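Local structure of salivary cystatin-L (4ZM8) at residues E18-N21 with L22-A26; S28-S31 with A32-G36. The protein inhibits cysteine proteinases such as papain and the host cathepsins L and S, helping the tick suppress host immunity while it feeds. All blocks are in the same frame, centred on the assembly; numbering follows the deposited sequence.

Contact 1: residues E18-N21 with L22-A26; sequences EFLN and LAHYA
L20 and H24, one helical turn apart, lie side by side and point the same way. L20 holds its CG anti to the backbone N (chi1 -173°), which carries the isobutyl group along the helix to the imidazole, where L20 CG is 4.0 Å from H24 CD2. The carbonyl O of L20 approaches the same ring obliquely and accepts the N-H of H24, with H24 N to L20 O at 3.0 Å. The ring's polar end looks beyond the helix: H24 ND1 is hydrogen-bonded to Y76 of the second subunit, while the H24 side chain also packs on T42 and V43 of strand 39-68.

The more enclosed part runs through L22 and A23, both buried. The methyl CB of A23 lies beside F19 O, at 3.4 Å, and the same carbonyl receives the A23 N-H; L22 packs on Y59 of the second subunit. On the looser flank is E18, exposed to solvent. Its chain, bent at chi2, crosses that of L22 at an angle and brings E18 OE1 no nearer than 3.7 Å to L22 CD1, a van der Waals touch.

Of the backbone bonds from 18-21 to 22-26, that of Y25 N to N21 O is the straightest (3.0 Å, N-H...O 169°). Such successive i to i+4 bonds make this a regular run of more than two turns of the alpha-helix that packs against the antiparallel sheet in the cystatin fold.

Contact 2: residues S28-S31 with A32-G36; sequences STWS and AQQPG
The indole of W30 and the side-chain amide of Q34 are stacked, their planes 25° apart. Q34 CG stands over the six-membered ring, 3.8 Å from its centroid and only 7° off the ring normal, a CH-pi contact. Beyond it, Q34 CD lies on the same face but offset toward the rim, 3.5 Å from W30 CE2. The amide thus spans the indole's nitrogen side: Q34 OE1 sits by CZ2 of the benzo ring, and Q34 NE2 lies 3.6 Å from W30 NE1. The bend of Q34 at chi2 (-63°) brings this about by folding the amide back over the ring. From the second subunit, F109 stacks with the indole and R90 packs against W30.

Around the helix from this stack, T29 and Q33 run alongside each other, and T29 CG2 comes within 3.9 Å of Q33 NE2. The polar end of T29 turns back into the helix, with OG1 bonded to the carbonyl of Y25. S31 OG bridges the carbonyl of T27 and the backbone N-H of D41, tying the last turn to the start of strand 39-68.

A32 N still closes an i to i+4 bond on S28 O (3.3 Å), after which a weak bond from Q34 N to S31 O, a three-residue step, follows as the chain leaves the helix. This is the C-terminal end of the cystatin helix, where the chain enters the loop leading to the long strand of the sheet.

How the contacts relate
Contact 1 comes first along the chain and contact 2 follows, with T27 between them, both on helix 17-32 and their centres about 16 Å apart. Contact 1 occupies the earlier turns, which pack on strand 39-68; contact 2 covers the last turn and the loop that leads to that strand. Both also touch the second subunit, so the helix is covered partly by its own chain and partly by its partner. With strand 39-68 extended as one long element, this sharing is consistent with a domain-swapped cystatin dimer. Such homodimers form in vitro, probably not in vivo, and are predicted to be inactive against target proteases.

Contact 1: residues E18-N21 with L22-A26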
# COMPACT_ATOMS: atom_id res chain seq x y z
N GLU A 18 -7.48 22.89 1.50
CA GLU A 18 -6.60 21.73 1.70
C GLU A 18 -6.72 20.72 0.57
O GLU A 18 -5.72 20.12 0.17
CB GLU A 18 -6.89 21.04 3.04
CG GLU A 18 -5.78 21.16 4.12
CD GLU A 18 -4.32 21.05 3.59
OE1 GLU A 18 -4.01 20.14 2.77
OE2 GLU A 18 -3.48 21.88 4.01
N PHE A 19 -7.94 20.51 0.06
CA PHE A 19 -8.13 19.53 -1.00
C PHE A 19 -7.52 20.06 -2.28
O PHE A 19 -7.03 19.29 -3.12
CB PHE A 19 -9.61 19.21 -1.24
CG PHE A 19 -10.32 18.68 -0.05
CD1 PHE A 19 -9.62 18.08 0.99
CD2 PHE A 19 -11.70 18.77 0.05
CE1 PHE A 19 -10.28 17.59 2.10
CE2 PHE A 19 -12.37 18.27 1.16
CZ PHE A 19 -11.65 17.68 2.19
N LEU A 20 -7.56 21.38 -2.42
CA LEU A 20 -7.05 22.02 -3.61
C LEU A 20 -5.54 21.90 -3.63
O LEU A 20 -4.94 21.60 -4.67
CB LEU A 20 -7.49 23.49 -3.66
CG LEU A 20 -7.14 24.22 -4.96
CD1 LEU A 20 -7.69 23.48 -6.18
CD2 LEU A 20 -7.65 25.65 -4.92
N ASN A 21 -4.94 22.11 -2.46
CA ASN A 21 -3.50 21.97 -2.26
C ASN A 21 -3.02 20.55 -2.46
O ASN A 21 -1.92 20.31 -2.95
CB ASN A 21 -3.12 22.46 -0.87
CG ASN A 21 -3.29 23.96 -0.72
OD1 ASN A 21 -3.85 24.62 -1.58
ND2 ASN A 21 -2.81 24.50 0.39
N LEU A 22 -3.84 19.58 -2.09
CA LEU A 22 -3.46 18.19 -2.29
C LEU A 22 -3.54 17.82 -3.75
O LEU A 22 -2.77 16.99 -4.24
CB LEU A 22 -4.35 17.27 -1.45
CG LEU A 22 -3.58 16.64 -0.27
CD1 LEU A 22 -2.69 17.67 0.39
CD2 LEU A 22 -4.54 16.05 0.75
N ALA A 23 -4.46 18.46 -4.46
CA ALA A 23 -4.66 18.19 -5.87
C ALA A 23 -3.51 18.80 -6.68
O ALA A 23 -3.08 18.25 -7.69
CB ALA A 23 -6.01 18.72 -6.33
N HIS A 24 -3.01 19.94 -6.23
CA HIS A 24 -1.87 20.53 -6.91
C HIS A 24 -0.61 19.72 -6.61
O HIS A 24 0.13 19.38 -7.54
CB HIS A 24 -1.69 21.99 -6.50
CG HIS A 24 -2.54 22.93 -7.29
ND1 HIS A 24 -2.25 23.28 -8.59
CD2 HIS A 24 -3.69 23.59 -6.97
CE1 HIS A 24 -3.18 24.11 -9.04
NE2 HIS A 24 -4.06 24.32 -8.08
N TYR A 25 -0.38 19.40 -5.34
CA TYR A 25 0.72 18.52 -4.98
C TYR A 25 0.72 17.23 -5.79
O TYR A 25 1.75 16.84 -6.34
CB TYR A 25 0.70 18.17 -3.50
CG TYR A 25 1.73 17.11 -3.19
CD1 TYR A 25 3.08 17.44 -3.13
CD2 TYR A 25 1.37 15.79 -2.99
CE1 TYR A 25 4.04 16.47 -2.86
CE2 TYR A 25 2.32 14.81 -2.73
CZ TYR A 25 3.66 15.16 -2.67
OH TYR A 25 4.62 14.20 -2.40
N ALA A 26 -0.42 16.57 -5.85
CA ALA A 26 -0.54 15.32 -6.60
C ALA A 26 -0.25 15.51 -8.08
O ALA A 26 0.45 14.70 -8.68
CB ALA A 26 -1.93 14.72 -6.41

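Contact 2: residues S28-S31 with A32-G36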
# COMPACT_ATOMS: atom_id res chain seq x y z
N SER A 28 1.30 18.12 -9.82
CA SER A 28 2.64 18.59 -10.14
C SER A 28 3.63 17.46 -10.05
O SER A 28 4.44 17.25 -10.96
CB SER A 28 3.03 19.72 -9.19
OG SER A 28 2.96 19.31 -7.84
N THR A 29 3.55 16.73 -8.93
CA THR A 29 4.40 15.58 -8.62
C THR A 29 4.33 14.46 -9.65
O THR A 29 5.36 13.95 -10.09
CB THR A 29 4.01 14.98 -7.26
OG1 THR A 29 4.14 15.98 -6.25
CG2 THR A 29 4.87 13.77 -6.92
N TRP A 30 3.11 14.09 -10.03
CA TRP A 30 2.92 12.96 -10.91
C TRP A 30 3.41 13.26 -12.33
O TRP A 30 4.18 12.49 -12.89
CB TRP A 30 1.46 12.53 -10.93
CG TRP A 30 1.20 11.47 -11.96
CD1 TRP A 30 1.50 10.14 -11.86
CD2 TRP A 30 0.61 11.65 -13.25
NE1 TRP A 30 1.13 9.49 -13.01
CE2 TRP A 30 0.58 10.39 -13.88
CE3 TRP A 30 0.10 12.76 -13.93
CZ2 TRP A 30 0.06 10.21 -15.15
CZ3 TRP A 30 -0.41 12.57 -15.20
CH2 TRP A 30 -0.42 11.32 -15.80
N SER A 31 2.99 14.39 -12.89
CA SER A 31 3.26 14.71 -14.30
C SER A 31 4.73 15.03 -14.58
O SER A 31 5.20 14.89 -15.71
CB SER A 31 2.39 15.89 -14.73
OG SER A 31 2.68 17.02 -13.93
N ALA A 32 5.44 15.48 -13.54
CA ALA A 32 6.89 15.68 -13.58
C ALA A 32 7.60 14.40 -13.99
O ALA A 32 8.38 14.37 -14.92
CB ALA A 32 7.39 16.15 -12.24
N GLN A 33 7.28 13.33 -13.28
CA GLN A 33 7.84 12.01 -13.57
C GLN A 33 7.37 11.43 -14.90
O GLN A 33 7.85 10.39 -15.31
CB GLN A 33 7.49 11.05 -12.44
CG GLN A 33 7.77 11.61 -11.06
CD GLN A 33 6.94 10.94 -9.99
OE1 GLN A 33 6.00 10.18 -10.29
NE2 GLN A 33 7.25 11.23 -8.72
N GLN A 34 6.43 12.08 -15.57
CA GLN A 34 5.94 11.56 -16.85
C GLN A 34 6.87 11.88 -18.03
O GLN A 34 7.47 12.98 -18.09
CB GLN A 34 4.54 12.08 -17.15
CG GLN A 34 3.54 11.69 -16.10
CD GLN A 34 3.34 10.19 -16.01
OE1 GLN A 34 2.57 9.60 -16.79
NE2 GLN A 34 4.03 9.55 -15.07
N PRO A 35 6.99 10.92 -18.96
CA PRO A 35 7.84 10.98 -20.15
C PRO A 35 7.13 11.61 -21.32
O PRO A 35 5.92 11.43 -21.45
CB PRO A 35 8.14 9.50 -20.42
CG PRO A 35 6.90 8.80 -19.97
CD PRO A 35 6.34 9.60 -18.82
N GLY A 36 7.87 12.32 -22.16
CA GLY A 36 7.28 13.06 -23.26
C GLY A 36 6.92 14.46 -22.79
O GLY A 36 7.20 15.46 -23.46